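Local coordinates for uncharacterized protein YhfS (Escherichia coli, PDB 4J8L) that is of unknown function but carries pyridoxal phosphate bound covalently to a lysine, in line with a pyridoxal-phosphate-dependent enzyme of the aminotransferase-like kind, at residues A[67-72]-A[211-216]; A[166-171]-A[189-194]; A[247-252]-A[342-347]; A[315-320]-A[348-353]. All coordinates share one frame; numbering follows the deposited sequence.

Contact 1: A[67-72]-A[211-216]; sequences AAALVQ and DVINRI
Ile213 lies against the methyl groups of Ala67 and Ala69 and the backbone of Ala68, where helix 210-219 packs on the edge strand 67-72 of the seven-stranded mixed sheet in the large domain of an aminotransferase-like (fold type I) protein. The axes of the two segments run at 28° with a closest approach of 7.7 Å, so the helix lies nearly lengthwise over the strand. No hydrogen bond links them; the contact is made of apolar packing.

Its tight part is at Ile213. Ala67 CB meets CG1 of Ile213 at 3.8 Å, while the other branch, CG2, stands 3.6 Å from the carbonyl oxygen of Ala68 and 4.0 Å from Ala69 CB. That split follows from chi1 of -60°, which sets CG2 opposite the backbone N and CG1 opposite the carbonyl carbon, and the branched side chain thereby spans three successive strand residues. Trimming this isoleucine to an alanine would probably open a gap beside the Ala68 carbonyl and Ala69, leaving Ile216 as the main remaining packing.

One turn later the fit is looser: Ile216 CG2 is 4.4 Å from Ala69 CB, and Ile216 also leans on Ala81 and Ala85 of helix 74-86 and on Val206 of the adjoining strand 203-208. Asp211, Asn214 and Arg215 form the solvent side of the helix, although Arg215 NH2 is bonded to Ala85 O. Toward the C-terminal end of the strand, the last apolar touch is Val71 CG1 on Ile216 CG2 at 4.2 Å.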
loop_
_atom_site.group_PDB
_atom_site.type_symbol
_atom_site.label_atom_id
_atom_site.label_comp_id
_atom_site.label_asym_id
_atom_site.label_seq_id
_atom_site.Cartn_x
_atom_site.Cartn_y
_atom_site.Cartn_z
ATOM N N ALA A 67 -16.532 -5.566 8.774
ATOM C CA ALA A 67 -15.758 -6.718 9.216
ATOM C C ALA A 67 -14.331 -6.693 8.673
ATOM O O ALA A 67 -14.003 -5.911 7.780
ATOM C CB ALA A 67 -16.454 -8.002 8.795
ATOM N N ALA A 68 -13.482 -7.553 9.228
ATOM C CA ALA A 68 -12.125 -7.712 8.720
ATOM C C ALA A 68 -11.596 -9.119 8.967
ATOM O O ALA A 68 -12.062 -9.827 9.859
ATOM C CB ALA A 68 -11.187 -6.678 9.348
ATOM N N ALA A 69 -10.627 -9.529 8.157
ATOM C CA ALA A 69 -9.941 -10.795 8.377
ATOM C C ALA A 69 -8.459 -10.613 8.139
ATOM O O ALA A 69 -8.057 -10.043 7.127
ATOM C CB ALA A 69 -10.488 -11.879 7.450
ATOM N N LEU A 70 -7.645 -11.101 9.068
ATOM C CA LEU A 70 -6.206 -11.181 8.834
ATOM C C LEU A 70 -5.923 -12.510 8.136
ATOM O O LEU A 70 -6.550 -13.533 8.453
ATOM C CB LEU A 70 -5.441 -11.081 10.168
ATOM C CG LEU A 70 -5.587 -9.732 10.881
ATOM C CD1 LEU A 70 -4.862 -9.739 12.244
ATOM C CD2 LEU A 70 -5.045 -8.621 10.003
ATOM N N VAL A 71 -5.019 -12.491 7.157
ATOM C CA VAL A 71 -4.721 -13.679 6.363
ATOM C C VAL A 71 -3.208 -13.840 6.162
ATOM O O VAL A 71 -2.437 -12.878 6.278
ATOM C CB VAL A 71 -5.379 -13.624 4.962
ATOM C CG1 VAL A 71 -6.908 -13.493 5.073
ATOM C CG2 VAL A 71 -4.799 -12.469 4.156
ATOM N N GLN A 72 -2.793 -15.062 5.855
ATOM C CA GLN A 72 -1.412 -15.336 5.487
ATOM C C GLN A 72 -1.120 -14.800 4.087
ATOM O O GLN A 72 -2.038 -14.561 3.283
ATOM C CB GLN A 72 -1.131 -16.841 5.511
ATOM C CG GLN A 72 -1.386 -17.511 6.860
ATOM C CD GLN A 72 -0.283 -17.223 7.883
ATOM O OE1 GLN A 72 0.559 -16.326 7.703
ATOM N NE2 GLN A 72 -0.278 -18.000 8.963
ATOM N N ASP A 211 -20.418 -9.891 4.227
ATOM C CA ASP A 211 -20.667 -11.044 3.363
ATOM C C ASP A 211 -19.367 -11.510 2.690
ATOM O O ASP A 211 -19.104 -12.708 2.598
ATOM C CB ASP A 211 -21.825 -10.820 2.373
ATOM C CG ASP A 211 -21.603 -9.652 1.420
ATOM O OD1 ASP A 211 -20.622 -8.902 1.552
ATOM O OD2 ASP A 211 -22.457 -9.471 0.527
ATOM N N VAL A 212 -18.533 -10.566 2.276
ATOM C CA VAL A 212 -17.244 -10.928 1.689
ATOM C C VAL A 212 -16.281 -11.528 2.720
ATOM O O VAL A 212 -15.686 -12.584 2.488
ATOM C CB VAL A 212 -16.565 -9.724 1.020
ATOM C CG1 VAL A 212 -15.220 -10.147 0.427
ATOM C CG2 VAL A 212 -17.475 -9.139 -0.040
ATOM N N ILE A 213 -16.126 -10.852 3.856
ATOM C CA ILE A 213 -15.235 -11.327 4.910
ATOM C C ILE A 213 -15.648 -12.715 5.405
ATOM O O ILE A 213 -14.792 -13.570 5.643
ATOM C CB ILE A 213 -15.195 -10.341 6.091
ATOM C CG1 ILE A 213 -14.687 -8.975 5.616
ATOM C CG2 ILE A 213 -14.307 -10.873 7.232
ATOM C CD1 ILE A 213 -13.324 -9.025 4.941
ATOM N N ASN A 214 -16.954 -12.937 5.552
ATOM C CA ASN A 214 -17.443 -14.241 5.986
ATOM C C ASN A 214 -17.081 -15.336 4.983
ATOM O O ASN A 214 -16.738 -16.452 5.374
ATOM C CB ASN A 214 -18.960 -14.227 6.218
ATOM C CG ASN A 214 -19.355 -13.482 7.476
ATOM O OD1 ASN A 214 -18.553 -13.316 8.395
ATOM N ND2 ASN A 214 -20.608 -13.043 7.530
ATOM N N ARG A 215 -17.136 -15.015 3.692
ATOM C CA ARG A 215 -16.751 -15.995 2.681
ATOM C C ARG A 215 -15.266 -16.320 2.786
ATOM O O ARG A 215 -14.850 -17.461 2.577
ATOM C CB ARG A 215 -17.103 -15.523 1.264
ATOM C CG ARG A 215 -18.604 -15.549 0.983
ATOM C CD ARG A 215 -18.916 -15.558 -0.509
ATOM N NE ARG A 215 -18.592 -14.291 -1.154
ATOM C CZ ARG A 215 -19.418 -13.249 -1.203
ATOM N NH1 ARG A 215 -20.610 -13.322 -0.632
ATOM N NH2 ARG A 215 -19.048 -12.132 -1.814
ATOM N N ILE A 216 -14.469 -15.313 3.117
ATOM C CA ILE A 216 -13.046 -15.531 3.305
ATOM C C ILE A 216 -12.801 -16.411 4.532
ATOM O O ILE A 216 -12.084 -17.410 4.460
ATOM C CB ILE A 216 -12.296 -14.199 3.448
ATOM C CG1 ILE A 216 -12.347 -13.422 2.130
ATOM C CG2 ILE A 216 -10.852 -14.436 3.895
ATOM C CD1 ILE A 216 -11.693 -12.056 2.198
#

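Contact 2: A[166-171]-A[189-194]; sequences PALTDD and VSTFSC
Ala167 O accepts a weak hydrogen bond from Val189 N, the first rung between strands 167-170 and 189-193, neighbouring parallel strands at the centre of the seven-stranded sheet of an aminotransferase-like fold. The segment axes are 4.9 Å apart at closest and run in the same direction at 24° to each other.

Leu168 pairs with Val189 and packs on the same face of the sheet: its CD1 lies 3.9 Å from Val189 CG2 and equally close to Thr191 CG2, with helix 74-86 lying over this face. Thr169 gives its N to Val189 O over 3.0 Å in a nearly straight bond. Its own carbonyl O receives Thr191 N weakly and accepts from Thr191 OG1 at 2.9 Å; with chi1 of 63° on Thr191, OG1 sits between N and the carbonyl carbon and folds back toward the neighbouring strand.

Asp170 turns to the face of Leu168 and Thr191. OD1 is held by Asn172 ND2, and OD2 lies near the pyridine nitrogen N1 of the lysine-bound cofactor at position 196, as expected of the aspartate of fold type I enzymes.

Asp171 closes the strand pair, its N bonding to Thr191 O at 3.0 Å. Its OD1 is taken by His142 ND1 and Gly182 N. Putting an alanine here would probably leave the buried Thr169 and Ser190 hydroxyls without their common acceptor. That acceptor is OD2, which Thr169 OG1 and Ser190 OG approach from opposite faces of the carboxylate, each at 2.7 Å, the Ser190 hydroxyl standing 46° out of its plane.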
loop_
_atom_site.group_PDB
_atom_site.type_symbol
_atom_site.label_atom_id
_atom_site.label_comp_id
_atom_site.label_asym_id
_atom_site.label_seq_id
_atom_site.Cartn_x
_atom_site.Cartn_y
_atom_site.Cartn_z
ATOM N N PRO A 166 -19.117 -5.297 -7.983
ATOM C CA PRO A 166 -18.365 -5.395 -6.725
ATOM C C PRO A 166 -16.920 -4.975 -6.943
ATOM O O PRO A 166 -16.330 -5.342 -7.964
ATOM C CB PRO A 166 -18.431 -6.885 -6.391
ATOM C CG PRO A 166 -19.645 -7.385 -7.104
ATOM C CD PRO A 166 -19.710 -6.588 -8.374
ATOM N N ALA A 167 -16.358 -4.215 -6.008
ATOM C CA ALA A 167 -15.024 -3.668 -6.197
ATOM C C ALA A 167 -14.095 -3.970 -5.031
ATOM O O ALA A 167 -14.461 -3.808 -3.864
ATOM C CB ALA A 167 -15.090 -2.168 -6.441
ATOM N N LEU A 168 -12.887 -4.406 -5.369
ATOM C CA LEU A 168 -11.828 -4.601 -4.387
ATOM C C LEU A 168 -10.750 -3.557 -4.614
ATOM O O LEU A 168 -10.376 -3.292 -5.753
ATOM C CB LEU A 168 -11.224 -5.993 -4.557
ATOM C CG LEU A 168 -10.029 -6.390 -3.692
ATOM C CD1 LEU A 168 -10.105 -7.876 -3.418
ATOM C CD2 LEU A 168 -8.691 -6.043 -4.366
ATOM N N THR A 169 -10.235 -2.971 -3.537
ATOM C CA THR A 169 -9.097 -2.079 -3.684
ATOM C C THR A 169 -7.817 -2.689 -3.133
ATOM O O THR A 169 -7.809 -3.366 -2.102
ATOM C CB THR A 169 -9.331 -0.704 -3.029
ATOM O OG1 THR A 169 -9.732 -0.885 -1.664
ATOM C CG2 THR A 169 -10.407 0.067 -3.786
ATOM N N ASP A 170 -6.735 -2.429 -3.857
ATOM C CA ASP A 170 -5.378 -2.755 -3.448
ATOM C C ASP A 170 -4.840 -1.469 -2.839
ATOM O O ASP A 170 -4.482 -0.537 -3.552
ATOM C CB ASP A 170 -4.588 -3.144 -4.709
ATOM C CG ASP A 170 -3.095 -3.355 -4.456
ATOM O OD1 ASP A 170 -2.584 -3.020 -3.369
ATOM O OD2 ASP A 170 -2.416 -3.841 -5.382
ATOM N N ASP A 171 -4.780 -1.419 -1.512
ATOM C CA ASP A 171 -4.467 -0.179 -0.798
ATOM C C ASP A 171 -3.029 -0.127 -0.296
ATOM O O ASP A 171 -2.686 0.758 0.497
ATOM C CB ASP A 171 -5.425 0.009 0.391
ATOM C CG ASP A 171 -6.861 0.250 -0.047
ATOM O OD1 ASP A 171 -7.165 1.384 -0.464
ATOM O OD2 ASP A 171 -7.684 -0.692 0.030
ATOM N N VAL A 189 -14.367 -4.343 -0.432
ATOM C CA VAL A 189 -13.275 -4.666 0.488
ATOM C C VAL A 189 -12.001 -3.940 0.103
ATOM O O VAL A 189 -11.713 -3.756 -1.091
ATOM C CB VAL A 189 -12.944 -6.185 0.558
ATOM C CG1 VAL A 189 -13.988 -6.952 1.375
ATOM C CG2 VAL A 189 -12.786 -6.781 -0.838
ATOM N N SER A 190 -11.267 -3.522 1.132
ATOM C CA SER A 190 -9.885 -3.062 1.018
ATOM C C SER A 190 -8.939 -4.215 1.296
ATOM O O SER A 190 -9.287 -5.147 2.016
ATOM C CB SER A 190 -9.601 -1.966 2.048
ATOM O OG SER A 190 -9.941 -0.677 1.571
ATOM N N THR A 191 -7.731 -4.151 0.739
ATOM C CA THR A 191 -6.720 -5.146 1.067
ATOM C C THR A 191 -5.381 -4.457 1.281
ATOM O O THR A 191 -5.073 -3.465 0.624
ATOM C CB THR A 191 -6.535 -6.190 -0.055
ATOM O OG1 THR A 191 -6.064 -5.539 -1.242
ATOM C CG2 THR A 191 -7.815 -6.934 -0.354
ATOM N N PHE A 192 -4.583 -4.987 2.196
ATOM C CA PHE A 192 -3.231 -4.467 2.391
ATOM C C PHE A 192 -2.323 -5.399 3.166
ATOM O O PHE A 192 -2.783 -6.158 4.015
ATOM C CB PHE A 192 -3.243 -3.085 3.068
ATOM C CG PHE A 192 -4.051 -3.010 4.335
ATOM C CD1 PHE A 192 -5.400 -2.676 4.292
ATOM C CD2 PHE A 192 -3.451 -3.213 5.581
ATOM C CE1 PHE A 192 -6.151 -2.576 5.457
ATOM C CE2 PHE A 192 -4.200 -3.118 6.758
ATOM C CZ PHE A 192 -5.548 -2.797 6.694
ATOM N N SER A 193 -1.025 -5.318 2.868
ATOM C CA SER A 193 0.011 -5.943 3.686
ATOM C C SER A 193 0.175 -5.232 5.028
ATOM O O SER A 193 0.288 -4.012 5.080
ATOM C CB SER A 193 1.353 -5.905 2.944
ATOM O OG SER A 193 2.421 -6.247 3.814
ATOM N N CYS A 194 0.202 -5.990 6.118
ATOM C CA CYS A 194 0.537 -5.381 7.409
ATOM C C CYS A 194 2.046 -5.254 7.595
ATOM O O CYS A 194 2.499 -4.463 8.415
ATOM C CB CYS A 194 -0.083 -6.142 8.572
ATOM S SG CYS A 194 -1.899 -6.117 8.468
#

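Contact 3: A[247-252]-A[342-347]; sequences AVQAGV and PNRSGE
Gln249 and Arg344 make the polar half of this contact, and Val252 with Pro342 the apolar half, where the long helix 229-261 meets the loop joining strand 337-341 to helix 347-360. Pro342 to Ser345 form a type II' beta turn, closed by Ser345 N and Ser345 OG, both donating to Pro342 O.

Gln249 reaches the turn as an extended chain: CG stands opposite the backbone N (chi1 176°), chi2 is also stretched, and OE1 is thereby delivered beside the turn. Arg344 does the reverse. It starts away from the helix, bends at chi2 and chi3, and brings its guanidinium round so that NH1 donates to OE1 over 2.9 Å. The donor lies in the plane of the amide carbonyl, on a lone pair, yet OE1 is tilted from the guanidinium plane and the bond is bent, 131° at the hydrogen. The two flat groups are 35° apart. A water lies 2.7 Å from Gln249 OE1, 2.8 Å from Asn343 OD1 and 3.2 Å from Arg344 NH2; Asn343 ND2 is hydrogen-bonded to Pro316 O.

Farther along the helix, Val252 turns CG1 onto Pro342 CB at 3.8 Å and CG2 toward Ser345 O at 3.5 Å. Glu347 folds over this valine, OE1 lying 3.7 Å from Val252 CG2, while OE2 forms a salt bridge with Arg255, one turn beyond Val252.

Chemically, the polar link rests on one neutral amide oxygen that takes an arginine N-H and has a water close by, beside the apolar packing of Val252; the nearby positive charge would probably polarise that amide.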
loop_
_atom_site.group_PDB
_atom_site.type_symbol
_atom_site.label_atom_id
_atom_site.label_comp_id
_atom_site.label_asym_id
_atom_site.label_seq_id
_atom_site.Cartn_x
_atom_site.Cartn_y
_atom_site.Cartn_z
ATOM N N ALA A 247 3.557 10.728 8.376
ATOM C CA ALA A 247 3.345 12.159 8.196
ATOM C C ALA A 247 4.678 12.867 8.357
ATOM O O ALA A 247 4.958 13.839 7.667
ATOM C CB ALA A 247 2.341 12.690 9.190
ATOM N N VAL A 248 5.502 12.372 9.274
ATOM C CA VAL A 248 6.838 12.934 9.443
ATOM C C VAL A 248 7.614 12.737 8.134
ATOM O O VAL A 248 8.282 13.655 7.651
ATOM C CB VAL A 248 7.586 12.264 10.615
ATOM C CG1 VAL A 248 9.069 12.658 10.607
ATOM C CG2 VAL A 248 6.956 12.655 11.953
ATOM N N GLN A 249 7.495 11.546 7.555
ATOM C CA GLN A 249 8.207 11.226 6.315
ATOM C C GLN A 249 7.716 12.095 5.164
ATOM O O GLN A 249 8.510 12.538 4.322
ATOM C CB GLN A 249 8.047 9.748 5.943
ATOM C CG GLN A 249 8.705 9.389 4.605
ATOM C CD GLN A 249 8.448 7.963 4.166
ATOM O OE1 GLN A 249 8.417 7.043 4.979
ATOM N NE2 GLN A 249 8.280 7.769 2.862
ATOM N N ALA A 250 6.407 12.324 5.112
ATOM C CA ALA A 250 5.832 13.134 4.040
ATOM C C ALA A 250 6.399 14.547 4.088
ATOM O O ALA A 250 6.673 15.146 3.048
ATOM C CB ALA A 250 4.310 13.158 4.125
ATOM N N GLY A 251 6.583 15.065 5.299
ATOM C CA GLY A 251 7.204 16.362 5.493
ATOM C C GLY A 251 8.647 16.391 5.020
ATOM O O GLY A 251 9.084 17.361 4.384
ATOM N N VAL A 252 9.394 15.340 5.345
ATOM C CA VAL A 252 10.783 15.200 4.887
ATOM C C VAL A 252 10.853 15.215 3.358
ATOM O O VAL A 252 11.667 15.928 2.768
ATOM C CB VAL A 252 11.418 13.908 5.440
ATOM C CG1 VAL A 252 12.720 13.579 4.735
ATOM C CG2 VAL A 252 11.649 14.041 6.943
ATOM N N PRO A 342 12.750 8.253 1.827
ATOM C CA PRO A 342 13.481 8.679 3.030
ATOM C C PRO A 342 13.286 7.769 4.246
ATOM O O PRO A 342 14.100 7.834 5.164
ATOM C CB PRO A 342 12.886 10.058 3.325
ATOM C CG PRO A 342 12.409 10.551 1.984
ATOM C CD PRO A 342 11.859 9.316 1.324
ATOM N N ASN A 343 12.228 6.961 4.271
ATOM C CA ASN A 343 11.952 6.156 5.448
ATOM C C ASN A 343 11.969 7.032 6.703
ATOM O O ASN A 343 11.284 8.047 6.729
ATOM C CB ASN A 343 12.891 4.947 5.541
ATOM C CG ASN A 343 12.584 3.898 4.474
ATOM O OD1 ASN A 343 11.421 3.654 4.157
ATOM N ND2 ASN A 343 13.623 3.279 3.919
ATOM N N ARG A 344 12.778 6.686 7.702
ATOM C CA ARG A 344 12.750 7.416 8.975
ATOM C C ARG A 344 13.786 8.544 9.050
ATOM O O ARG A 344 13.921 9.193 10.101
ATOM C CB ARG A 344 12.966 6.466 10.163
ATOM C CG ARG A 344 12.087 5.216 10.161
ATOM C CD ARG A 344 10.659 5.482 10.661
ATOM N NE ARG A 344 9.842 6.274 9.731
ATOM C CZ ARG A 344 9.341 5.824 8.584
ATOM N NH1 ARG A 344 8.603 6.628 7.831
ATOM N NH2 ARG A 344 9.586 4.586 8.176
ATOM N N SER A 345 14.511 8.761 7.959
ATOM C CA SER A 345 15.567 9.776 7.933
ATOM C C SER A 345 15.014 11.176 7.686
ATOM O O SER A 345 13.854 11.350 7.304
ATOM C CB SER A 345 16.601 9.442 6.857
ATOM O OG SER A 345 16.066 9.645 5.567
ATOM N N GLY A 346 15.860 12.175 7.913
ATOM C CA GLY A 346 15.527 13.556 7.619
ATOM C C GLY A 346 16.148 13.997 6.307
ATOM O O GLY A 346 16.987 13.302 5.730
ATOM N N GLU A 347 15.719 15.155 5.830
ATOM C CA GLU A 347 16.116 15.605 4.505
ATOM C C GLU A 347 17.588 15.971 4.465
ATOM O O GLU A 347 18.247 15.805 3.434
ATOM C CB GLU A 347 15.244 16.775 4.042
ATOM C CG GLU A 347 15.359 18.041 4.895
ATOM C CD GLU A 347 14.415 18.065 6.094
ATOM O OE1 GLU A 347 13.862 17.004 6.463
ATOM O OE2 GLU A 347 14.219 19.159 6.655
HETATM O O HOH W 1 8.863 4.367 5.092
#

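Contact 4: A[315-320]-A[348-353]; sequences IPPLFY and ETVLRI
This is a buried apolar helix-on-sheet contact in the small C-terminal domain, where helix 347-360 packs on the four-stranded antiparallel sheet at its edge strand 318-320. Pro317, just before the strand, and Phe319 in it, two residues apart, point to the helix, where the partners Val350 and Ile353 are three apart. No hydrogen bond crosses between the segments.

Pro317 touches both helix residues with CB and CG: CB is 4.0 Å from Val350 CG2 and CG is 4.1 Å from Ile353 CD1. Val350 divides its branches between the two residues of the sheet side. With chi1 of 172° its CG1 points opposite the backbone N and reaches Phe319 CZ at 3.8 Å, while CG2 is left for the proline.

Phe319 sends its ring end-on at the helix, the far carbon CZ leading. Ile353 CG2 lies 3.9 Å from Phe319 CZ, and Ile353 thus bridges Pro317 and Phe319 as Val350 does. Around the ring, Leu294 and Ala297 of helix 290-299 and Ile338 and Ile340 of strand 337-341 complete the core. At the leading edge, in the plane of the ring, the carbonyl oxygen of Val350 sits 3.8 Å from Phe319 CZ.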
loop_
_atom_site.group_PDB
_atom_site.type_symbol
_atom_site.label_atom_id
_atom_site.label_comp_id
_atom_site.label_asym_id
_atom_site.label_seq_id
_atom_site.Cartn_x
_atom_site.Cartn_y
_atom_site.Cartn_z
ATOM N N ILE A 315 14.786 1.593 8.294
ATOM C CA ILE A 315 14.960 2.866 8.977
ATOM C C ILE A 315 15.761 3.905 8.159
ATOM O O ILE A 315 15.275 5.022 7.946
ATOM C CB ILE A 315 15.510 2.627 10.409
ATOM C CG1 ILE A 315 14.371 2.039 11.268
ATOM C CG2 ILE A 315 16.088 3.907 10.986
ATOM C CD1 ILE A 315 14.818 1.405 12.568
ATOM N N PRO A 316 16.975 3.548 7.695
ATOM C CA PRO A 316 17.725 4.495 6.856
ATOM C C PRO A 316 16.998 4.695 5.519
ATOM O O PRO A 316 16.141 3.889 5.157
ATOM C CB PRO A 316 19.069 3.779 6.626
ATOM C CG PRO A 316 19.164 2.741 7.699
ATOM C CD PRO A 316 17.736 2.299 7.903
ATOM N N PRO A 317 17.338 5.762 4.791
ATOM C CA PRO A 317 16.628 6.014 3.532
ATOM C C PRO A 317 16.995 4.968 2.489
ATOM O O PRO A 317 18.138 4.494 2.465
ATOM C CB PRO A 317 17.164 7.389 3.111
ATOM C CG PRO A 317 18.558 7.428 3.685
ATOM C CD PRO A 317 18.435 6.721 5.020
ATOM N N LEU A 318 16.036 4.625 1.629
ATOM C CA LEU A 318 16.286 3.720 0.514
ATOM C C LEU A 318 16.658 4.548 -0.716
ATOM O O LEU A 318 15.903 5.435 -1.100
ATOM C CB LEU A 318 15.030 2.907 0.215
ATOM C CG LEU A 318 14.963 2.048 -1.054
ATOM C CD1 LEU A 318 15.864 0.827 -0.946
ATOM C CD2 LEU A 318 13.512 1.633 -1.279
ATOM N N PHE A 319 17.824 4.264 -1.297
ATOM C CA PHE A 319 18.243 4.819 -2.600
ATOM C C PHE A 319 18.241 3.619 -3.543
ATOM O O PHE A 319 19.023 2.684 -3.337
ATOM C CB PHE A 319 19.671 5.371 -2.538
ATOM C CG PHE A 319 19.814 6.740 -1.897
ATOM C CD1 PHE A 319 19.211 7.044 -0.679
ATOM C CD2 PHE A 319 20.631 7.697 -2.492
ATOM C CE1 PHE A 319 19.397 8.299 -0.092
ATOM C CE2 PHE A 319 20.820 8.947 -1.924
ATOM C CZ PHE A 319 20.207 9.252 -0.715
ATOM N N TYR A 320 17.369 3.629 -4.559
ATOM C CA TYR A 320 17.046 2.420 -5.308
ATOM C C TYR A 320 16.903 2.720 -6.795
ATOM O O TYR A 320 16.678 3.862 -7.188
ATOM C CB TYR A 320 15.722 1.833 -4.787
ATOM C CG TYR A 320 15.472 0.371 -5.100
ATOM C CD1 TYR A 320 16.501 -0.566 -5.021
ATOM C CD2 TYR A 320 14.204 -0.077 -5.448
ATOM C CE1 TYR A 320 16.274 -1.910 -5.301
ATOM C CE2 TYR A 320 13.965 -1.414 -5.732
ATOM C CZ TYR A 320 15.005 -2.328 -5.654
ATOM O OH TYR A 320 14.778 -3.663 -5.921
ATOM N N GLU A 348 18.120 16.459 5.578
ATOM C CA GLU A 348 19.525 16.844 5.571
ATOM C C GLU A 348 20.430 15.623 5.421
ATOM O O GLU A 348 21.482 15.696 4.778
ATOM C CB GLU A 348 19.884 17.668 6.806
ATOM C CG GLU A 348 19.091 18.962 6.950
ATOM C CD GLU A 348 19.367 19.977 5.846
ATOM O OE1 GLU A 348 20.327 19.791 5.064
ATOM O OE2 GLU A 348 18.617 20.974 5.764
ATOM N N THR A 349 20.011 14.498 5.998
ATOM C CA THR A 349 20.737 13.242 5.838
ATOM C C THR A 349 20.697 12.763 4.388
ATOM O O THR A 349 21.712 12.351 3.833
ATOM C CB THR A 349 20.165 12.147 6.763
ATOM O OG1 THR A 349 20.496 12.460 8.121
ATOM C CG2 THR A 349 20.726 10.769 6.423
ATOM N N VAL A 350 19.524 12.820 3.768
ATOM C CA VAL A 350 19.409 12.378 2.381
ATOM C C VAL A 350 20.261 13.263 1.477
ATOM O O VAL A 350 20.979 12.765 0.595
ATOM C CB VAL A 350 17.945 12.375 1.901
ATOM C CG1 VAL A 350 17.869 12.095 0.400
ATOM C CG2 VAL A 350 17.142 11.333 2.677
ATOM N N LEU A 351 20.207 14.569 1.718
ATOM C CA LEU A 351 20.985 15.524 0.926
ATOM C C LEU A 351 22.482 15.281 1.101
ATOM O O LEU A 351 23.246 15.327 0.129
ATOM C CB LEU A 351 20.616 16.955 1.322
ATOM C CG LEU A 351 21.032 18.139 0.463
ATOM C CD1 LEU A 351 20.345 18.060 -0.887
ATOM C CD2 LEU A 351 20.658 19.426 1.176
ATOM N N ARG A 352 22.898 15.011 2.335
ATOM C CA ARG A 352 24.303 14.753 2.613
ATOM C C ARG A 352 24.783 13.487 1.910
ATOM O O ARG A 352 25.838 13.474 1.284
ATOM C CB ARG A 352 24.559 14.647 4.116
ATOM C CG ARG A 352 26.026 14.346 4.459
ATOM C CD ARG A 352 26.252 14.190 5.967
ATOM N NE ARG A 352 25.459 13.101 6.546
ATOM C CZ ARG A 352 25.723 11.809 6.371
ATOM N NH1 ARG A 352 26.755 11.433 5.620
ATOM N NH2 ARG A 352 24.940 10.889 6.929
ATOM N N ILE A 353 24.009 12.414 2.020
ATOM C CA ILE A 353 24.390 11.170 1.365
ATOM C C ILE A 353 24.457 11.376 -0.147
ATOM O O ILE A 353 25.384 10.896 -0.815
ATOM C CB ILE A 353 23.414 10.022 1.718
ATOM C CG1 ILE A 353 23.552 9.657 3.196
ATOM C CG2 ILE A 353 23.700 8.799 0.857
ATOM C CD1 ILE A 353 22.476 8.674 3.663
#

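Overall arrangement
From the N terminus, contact 1 opens at strand 67-72 and closes 139 residues later at helix 210-219. Contact 2 begins and ends within that span, and the two touch where Val212 CG1 packs on Val189 CG1, 3.6 Å apart; both belong to the seven-stranded sheet. Contact 3 opens afterwards on helix 229-261 and closes at 342-347; contact 4 opens at 315-320, before that, and closes at 348-353, early in helix 347-360, so the two loops cross. They meet directly through Asn343 ND2 and Pro316 O, 2.9 Å apart. Contacts 3 and 4 thus join the long helix, the four-stranded sheet and the last helix, with centres about 33 and 38 Å from that of contact 1.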